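Local coordinates for protein chorismate synthase (Campylobacter jejuni, PDB 1SQ1) that probably catalyses the last step of the shikimate pathway, the FMNH2-dependent anti-1,4-elimination of phosphate from 5-enolpyruvylshikimate-3-phosphate that yields chorismate, at residues L8-F13 with C23-M28; C148-V153 with F208-G213. All blocks are in the same frame, centred on the assembly; numbering follows the deposited sequence.

The two contacts come in series along the chain: contact 1 (8-13 with 23-28) closes before contact 2 (148-153 with 208-213) opens. Each pairs neighbouring strands in a different five-stranded antiparallel sheet of the same subunit. Their centres lie about 22 Å apart and their nearest atoms about 12 Å apart, without touching. What they share is helix 325-346, which receives Leu8 and Phe10 from contact 1 and Val149 and Val211 from contact 2. Contact 1 also meets two other subunits, whereas no other chain touches the segments of contact 2. One sheet therefore takes part in tetramer assembly at this contact, and the shared helix ties the two sheets into one alpha/beta subunit.

Contact 1 (L8-F13 with C23-M28); sequences LKFTSF and CIIDGM
A chi1 of 164° swings the Phe10 ring away from its own backbone N, and one of 81° holds SG of Cys23 between its N and carbonyl carbon, so that ring and thiol meet on one face of a beta hairpin. CE2 of Phe10 lies 3.3 Å from CB of Cys23, and SG of Cys23 stands at the edge of the ring, 5.1 Å from its centroid, a sulfur-aromatic contact. Ile25 joins them by bringing CG1 to the ring edge near its plane. Further along, CD2 of Leu8 packs against CG2 of Ile25 at 3.6 Å, and the doubly bent selenomethionine Met28 returns its CE to CG of Leu8 at 3.9 Å. Helices 128-143 and 325-346 cover this side.

The backbone of Thr11 and Ile24, an antiparallel hydrogen-bonded pair, fixes the register: Thr11 N lies 2.8 Å from Ile24 O, and Ile24 N bonds Thr11 O in return. Asp26 N gives Lys9 O a single bond of 3.1 Å. Beyond Thr11, CE2 of Phe13 approaches CD1 of Ile24 at 3.9 Å; the ring of Phe13 also meets Phe13 of the second subunit, whose Ile24 packs on it in turn. Thr11 OG1 bonds Thr3, and Lys9 NZ turns back to carbonyls of Gly5 and Thr6. Chemically, then, the sulfur-aromatic contact stays within the hairpin, whose Cys23, Phe10, Leu8 and Met28 pack on the two helices, while aromatic and aliphatic groups at Phe13 and Ile24 contribute to its contact with the second subunit.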
ATOM      1  N   LEU A   8       0.612  10.352  -4.069  1.00 52.74           N
ATOM      2  CA  LEU A   8       0.851  11.611  -3.345  1.00 52.31           C
ATOM      3  C   LEU A   8       0.391  11.411  -1.892  1.00 53.94           C
ATOM      4  O   LEU A   8      -0.684  11.853  -1.490  1.00 56.50           O
ATOM      5  CB  LEU A   8       0.047  12.752  -3.980  1.00 49.37           C
ATOM      6  CG  LEU A   8       0.606  14.178  -3.920  1.00 47.58           C
ATOM      7  CD1 LEU A   8      -0.426  15.129  -3.330  1.00 44.73           C
ATOM      8  CD2 LEU A   8       1.887  14.199  -3.124  1.00 45.45           C
ATOM      9  N   LYS A   9       1.230  10.739  -1.115  1.00 54.47           N
ATOM     10  CA  LYS A   9       0.964  10.416   0.275  1.00 52.08           C
ATOM     11  C   LYS A   9       1.037  11.576   1.248  1.00 51.65           C
ATOM     12  O   LYS A   9       2.085  12.172   1.415  1.00 52.92           O
ATOM     13  CB  LYS A   9       1.945   9.335   0.717  1.00 50.94           C
ATOM     14  CG  LYS A   9       1.872   8.091  -0.129  1.00 49.39           C
ATOM     15  CD  LYS A   9       2.583   6.920   0.512  1.00 46.60           C
ATOM     16  CE  LYS A   9       2.348   5.684  -0.318  1.00 43.74           C
ATOM     17  NZ  LYS A   9       0.892   5.482  -0.487  1.00 43.93           N
ATOM     18  N   PHE A  10      -0.076  11.877   1.905  1.00 52.16           N
ATOM     19  CA  PHE A  10      -0.126  12.952   2.890  1.00 52.88           C
ATOM     20  C   PHE A  10      -0.065  12.349   4.281  1.00 54.28           C
ATOM     21  O   PHE A  10      -0.795  11.410   4.574  1.00 56.00           O
ATOM     22  CB  PHE A  10      -1.420  13.744   2.730  1.00 54.55           C
ATOM     23  CG  PHE A  10      -1.754  14.617   3.907  1.00 57.87           C
ATOM     24  CD1 PHE A  10      -2.765  14.246   4.802  1.00 59.13           C
ATOM     25  CD2 PHE A  10      -1.080  15.814   4.119  1.00 56.92           C
ATOM     26  CE1 PHE A  10      -3.106  15.058   5.890  1.00 57.04           C
ATOM     27  CE2 PHE A  10      -1.413  16.632   5.204  1.00 56.92           C
ATOM     28  CZ  PHE A  10      -2.429  16.252   6.089  1.00 57.46           C
ATOM     29  N   THR A  11       0.796  12.882   5.137  1.00 55.30           N
ATOM     30  CA  THR A  11       0.917  12.362   6.492  1.00 57.72           C
ATOM     31  C   THR A  11       0.936  13.458   7.547  1.00 60.79           C
ATOM     32  O   THR A  11       1.731  14.400   7.467  1.00 60.56           O
ATOM     33  CB  THR A  11       2.201  11.524   6.662  1.00 58.13           C
ATOM     34  OG1 THR A  11       2.209  10.473   5.693  1.00 59.60           O
ATOM     35  CG2 THR A  11       2.270  10.913   8.059  1.00 55.88           C
ATOM     36  N   SER A  12       0.064  13.338   8.546  1.00 63.33           N
ATOM     37  CA  SER A  12       0.028  14.326   9.617  1.00 65.69           C
ATOM     38  C   SER A  12       0.390  13.691  10.945  1.00 67.46           C
ATOM     39  O   SER A  12      -0.100  12.627  11.300  1.00 67.97           O
ATOM     40  CB  SER A  12      -1.350  14.998   9.708  1.00 65.27           C
ATOM     41  OG  SER A  12      -2.407  14.061   9.839  1.00 65.51           O
ATOM     42  N   PHE A  13       1.284  14.342  11.669  1.00 70.59           N
ATOM     43  CA  PHE A  13       1.698  13.833  12.953  1.00 72.39           C
ATOM     44  C   PHE A  13       1.305  14.846  14.004  1.00 75.44           C
ATOM     45  O   PHE A  13       1.311  16.059  13.769  1.00 74.42           O
ATOM     46  CB  PHE A  13       3.203  13.563  12.970  1.00 71.18           C
ATOM     47  CG  PHE A  13       4.032  14.731  12.556  1.00 69.59           C
ATOM     48  CD1 PHE A  13       4.645  15.535  13.513  1.00 70.00           C
ATOM     49  CD2 PHE A  13       4.202  15.034  11.209  1.00 68.71           C
ATOM     50  CE1 PHE A  13       5.410  16.630  13.137  1.00 70.15           C
ATOM     51  CE2 PHE A  13       4.961  16.126  10.820  1.00 69.10           C
ATOM     52  CZ  PHE A  13       5.571  16.928  11.784  1.00 69.92           C
ATOM     53  N   CYS A  23       2.570  18.216   9.044  1.00 65.98           N
ATOM     54  CA  CYS A  23       2.238  17.287   7.975  1.00 66.36           C
ATOM     55  C   CYS A  23       3.443  17.040   7.074  1.00 66.38           C
ATOM     56  O   CYS A  23       4.436  17.769   7.129  1.00 65.54           O
ATOM     57  CB  CYS A  23       1.048  17.793   7.152  1.00 66.94           C
ATOM     58  SG  CYS A  23       1.379  19.020   5.884  1.00 67.22           S
ATOM     59  N   ILE A  24       3.362  15.982   6.275  1.00 65.78           N
ATOM     60  CA  ILE A  24       4.431  15.619   5.353  1.00 64.99           C
ATOM     61  C   ILE A  24       3.768  15.286   4.025  1.00 64.46           C
ATOM     62  O   ILE A  24       2.845  14.478   3.977  1.00 65.17           O
ATOM     63  CB  ILE A  24       5.214  14.364   5.852  1.00 65.40           C
ATOM     64  CG1 ILE A  24       5.753  14.595   7.261  1.00 66.52           C
ATOM     65  CG2 ILE A  24       6.393  14.073   4.942  1.00 62.70           C
ATOM     66  CD1 ILE A  24       6.730  15.749   7.357  1.00 71.17           C
ATOM     67  N   ILE A  25       4.198  15.931   2.950  1.00 64.04           N
ATOM     68  CA  ILE A  25       3.629  15.619   1.653  1.00 64.45           C
ATOM     69  C   ILE A  25       4.752  14.985   0.850  1.00 65.28           C
ATOM     70  O   ILE A  25       5.758  15.626   0.536  1.00 67.28           O
ATOM     71  CB  ILE A  25       3.122  16.860   0.907  1.00 63.33           C
ATOM     72  CG1 ILE A  25       2.029  17.563   1.713  1.00 64.17           C
ATOM     73  CG2 ILE A  25       2.587  16.446  -0.445  1.00 61.98           C
ATOM     74  CD1 ILE A  25       2.536  18.649   2.662  1.00 63.74           C
ATOM     75  N   ASP A  26       4.590  13.713   0.532  1.00 64.25           N
ATOM     76  CA  ASP A  26       5.598  12.993  -0.218  1.00 63.75           C
ATOM     77  C   ASP A  26       4.984  12.644  -1.564  1.00 63.19           C
ATOM     78  O   ASP A  26       3.794  12.356  -1.645  1.00 62.53           O
ATOM     79  CB  ASP A  26       5.998  11.735   0.571  1.00 64.65           C
ATOM     80  CG  ASP A  26       7.151  10.972  -0.059  1.00 66.72           C
ATOM     81  OD1 ASP A  26       8.252  11.540  -0.240  1.00 69.88           O
ATOM     82  OD2 ASP A  26       6.960   9.783  -0.371  1.00 68.46           O
ATOM     83  N   GLY A  27       5.783  12.710  -2.622  1.00 63.10           N
ATOM     84  CA  GLY A  27       5.278  12.371  -3.938  1.00 62.65           C
ATOM     85  C   GLY A  27       5.136  13.547  -4.876  1.00 62.67           C
ATOM     86  O   GLY A  27       4.851  13.361  -6.060  1.00 61.94           O
HETATM   87  N   MSE A  28       5.324  14.752  -4.352  1.00 63.44           N
HETATM   88  CA  MSE A  28       5.220  15.957  -5.167  1.00 66.78           C
HETATM   89  C   MSE A  28       6.348  16.009  -6.181  1.00 66.54           C
HETATM   90  O   MSE A  28       7.511  15.795  -5.844  1.00 65.41           O
HETATM   91  CB  MSE A  28       5.254  17.206  -4.288  1.00 70.63           C
HETATM   92  CG  MSE A  28       3.913  17.525  -3.638  1.00 76.87           C
HETATM   93 SE   MSE A  28       2.750  18.599  -4.764  1.00 84.94          SE
HETATM   94  CE  MSE A  28       1.950  17.235  -5.883  1.00 82.59           C
TER

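Contact 2 (C148-V153 with F208-G213); sequences CVQSGV and FTKVSG
Two adjacent strands of an antiparallel sheet, 148-156 and 205-212, meet here, their segment axes approaching to 4.6 Å at 161°. Three hydrogen-bonded pairs set the register: Cys148 with Ser212, Gln150 with Lys210, and Gly152 with Phe208, each linked by two backbone bonds. In the middle pair, Lys210 N reaches Gln150 O at 2.7 Å.

Between them, non-hydrogen-bonded pairs put side chains on the face toward helix 325-346. Val149 and Val211 lie side by side and point the same way, CG2 of Val149 being 3.4 Å from CG1 of Val211; Leu340 of the helix touches both. OG of Ser151 and OG1 of Thr209 share a hydrogen bond of 2.6 Å, either being a possible donor. Both oxygens lie anti to their own carbonyl carbons (chi1 -52° and -56°), which turns them to each other across the strands, and Ser151 OG also bonds Ser333, a polar tie to helix 325-346. On the other face, Gln150 and Lys210 lie side by side, and both touch Phe170 of helix 170-175, while the ring of Phe208 meets that of Phe168. An antiparallel sheet with one face against helix 325-346 is consistent with the beta-alpha-beta sandwich fold of chorismate synthases.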
ATOM      1  N   CYS A 148      -8.967  24.231 -10.594  1.00 68.36           N
ATOM      2  CA  CYS A 148      -9.333  25.039  -9.453  1.00 68.35           C
ATOM      3  C   CYS A 148     -10.384  24.361  -8.603  1.00 68.36           C
ATOM      4  O   CYS A 148     -11.390  23.871  -9.117  1.00 68.98           O
ATOM      5  CB  CYS A 148      -9.841  26.395  -9.926  1.00 67.62           C
ATOM      6  SG  CYS A 148      -9.982  27.598  -8.612  1.00 67.65           S
ATOM      7  N   VAL A 149     -10.137  24.335  -7.300  1.00 68.37           N
ATOM      8  CA  VAL A 149     -11.059  23.726  -6.352  1.00 69.54           C
ATOM      9  C   VAL A 149     -11.498  24.784  -5.344  1.00 70.05           C
ATOM     10  O   VAL A 149     -10.665  25.406  -4.683  1.00 71.73           O
ATOM     11  CB  VAL A 149     -10.392  22.542  -5.603  1.00 68.65           C
ATOM     12  CG1 VAL A 149     -11.349  21.969  -4.574  1.00 68.15           C
ATOM     13  CG2 VAL A 149      -9.997  21.458  -6.595  1.00 66.99           C
ATOM     14  N   GLN A 150     -12.806  24.992  -5.239  1.00 69.66           N
ATOM     15  CA  GLN A 150     -13.361  25.975  -4.316  1.00 68.88           C
ATOM     16  C   GLN A 150     -14.626  25.426  -3.676  1.00 67.88           C
ATOM     17  O   GLN A 150     -15.355  24.658  -4.302  1.00 67.77           O
ATOM     18  CB  GLN A 150     -13.668  27.272  -5.064  1.00 71.28           C
ATOM     19  CG  GLN A 150     -13.803  27.088  -6.574  1.00 70.86           C
ATOM     20  CD  GLN A 150     -13.934  28.404  -7.319  1.00 70.47           C
ATOM     21  OE1 GLN A 150     -13.373  29.426  -6.906  1.00 69.44           O
ATOM     22  NE2 GLN A 150     -14.660  28.381  -8.437  1.00 69.08           N
ATOM     23  N   SER A 151     -14.878  25.828  -2.429  1.00 67.97           N
ATOM     24  CA  SER A 151     -16.045  25.374  -1.662  1.00 65.45           C
ATOM     25  C   SER A 151     -16.637  26.492  -0.808  1.00 63.72           C
ATOM     26  O   SER A 151     -15.980  27.503  -0.539  1.00 62.01           O
ATOM     27  CB  SER A 151     -15.648  24.230  -0.728  1.00 65.60           C
ATOM     28  OG  SER A 151     -14.981  23.190  -1.427  1.00 69.38           O
ATOM     29  N   GLY A 152     -17.876  26.285  -0.369  1.00 62.03           N
ATOM     30  CA  GLY A 152     -18.551  27.262   0.464  1.00 61.46           C
ATOM     31  C   GLY A 152     -19.813  26.702   1.092  1.00 61.79           C
ATOM     32  O   GLY A 152     -20.321  25.680   0.636  1.00 63.56           O
ATOM     33  N   VAL A 153     -20.324  27.367   2.130  1.00 60.36           N
ATOM     34  CA  VAL A 153     -21.536  26.916   2.822  1.00 58.43           C
ATOM     35  C   VAL A 153     -22.807  27.347   2.091  1.00 58.70           C
ATOM     36  O   VAL A 153     -23.003  28.533   1.822  1.00 58.29           O
ATOM     37  CB  VAL A 153     -21.633  27.494   4.253  1.00 57.53           C
ATOM     38  CG1 VAL A 153     -22.770  26.821   5.001  1.00 55.29           C
ATOM     39  CG2 VAL A 153     -20.323  27.332   4.984  1.00 55.19           C
ATOM     40  N   PHE A 208     -20.593  22.937  -0.319  1.00 56.76           N
ATOM     41  CA  PHE A 208     -20.549  22.748  -1.766  1.00 57.66           C
ATOM     42  C   PHE A 208     -19.134  22.935  -2.312  1.00 57.40           C
ATOM     43  O   PHE A 208     -18.552  24.013  -2.198  1.00 58.69           O
ATOM     44  CB  PHE A 208     -21.474  23.742  -2.464  1.00 59.46           C
ATOM     45  CG  PHE A 208     -21.473  23.620  -3.961  1.00 62.38           C
ATOM     46  CD1 PHE A 208     -21.957  22.472  -4.580  1.00 63.23           C
ATOM     47  CD2 PHE A 208     -20.981  24.651  -4.757  1.00 63.74           C
ATOM     48  CE1 PHE A 208     -21.952  22.352  -5.974  1.00 64.14           C
ATOM     49  CE2 PHE A 208     -20.973  24.537  -6.150  1.00 64.17           C
ATOM     50  CZ  PHE A 208     -21.459  23.388  -6.758  1.00 63.73           C
ATOM     51  N   THR A 209     -18.580  21.885  -2.905  1.00 57.06           N
ATOM     52  CA  THR A 209     -17.239  21.961  -3.469  1.00 56.65           C
ATOM     53  C   THR A 209     -17.308  21.821  -4.974  1.00 57.24           C
ATOM     54  O   THR A 209     -17.756  20.804  -5.500  1.00 56.45           O
ATOM     55  CB  THR A 209     -16.323  20.857  -2.958  1.00 56.53           C
ATOM     56  OG1 THR A 209     -16.270  20.884  -1.524  1.00 57.13           O
ATOM     57  CG2 THR A 209     -14.937  21.064  -3.520  1.00 56.31           C
ATOM     58  N   LYS A 210     -16.859  22.860  -5.661  1.00 58.33           N
ATOM     59  CA  LYS A 210     -16.865  22.880  -7.109  1.00 58.59           C
ATOM     60  C   LYS A 210     -15.438  22.868  -7.622  1.00 58.46           C
ATOM     61  O   LYS A 210     -14.577  23.577  -7.098  1.00 58.73           O
ATOM     62  CB  LYS A 210     -17.597  24.129  -7.602  1.00 60.48           C
ATOM     63  CG  LYS A 210     -17.425  24.426  -9.078  1.00 62.69           C
ATOM     64  CD  LYS A 210     -18.608  25.216  -9.592  1.00 65.25           C
ATOM     65  CE  LYS A 210     -18.193  26.272 -10.594  1.00 67.02           C
ATOM     66  NZ  LYS A 210     -17.464  27.384  -9.913  1.00 68.52           N
ATOM     67  N   VAL A 211     -15.180  22.042  -8.633  1.00 57.32           N
ATOM     68  CA  VAL A 211     -13.849  21.969  -9.215  1.00 57.77           C
ATOM     69  C   VAL A 211     -13.958  22.250 -10.708  1.00 58.96           C
ATOM     70  O   VAL A 211     -14.687  21.557 -11.425  1.00 59.84           O
ATOM     71  CB  VAL A 211     -13.215  20.584  -8.995  1.00 56.48           C
ATOM     72  CG1 VAL A 211     -11.762  20.611  -9.418  1.00 54.86           C
ATOM     73  CG2 VAL A 211     -13.335  20.182  -7.537  1.00 55.06           C
ATOM     74  N   SER A 212     -13.244  23.276 -11.166  1.00 60.09           N
ATOM     75  CA  SER A 212     -13.257  23.680 -12.573  1.00 61.31           C
ATOM     76  C   SER A 212     -11.918  23.387 -13.237  1.00 61.93           C
ATOM     77  O   SER A 212     -10.920  23.124 -12.558  1.00 61.49           O
ATOM     78  CB  SER A 212     -13.531  25.173 -12.685  1.00 60.02           C
ATOM     79  OG  SER A 212     -12.515  25.889 -12.001  1.00 59.07           O
ATOM     80  N   GLY A 213     -11.901  23.460 -14.566  1.00 63.01           N
ATOM     81  CA  GLY A 213     -10.685  23.194 -15.310  1.00 62.94           C
ATOM     82  C   GLY A 213     -10.299  21.745 -15.135  1.00 64.30           C
ATOM     83  O   GLY A 213      -9.123  21.404 -15.028  1.00 66.02           O
TER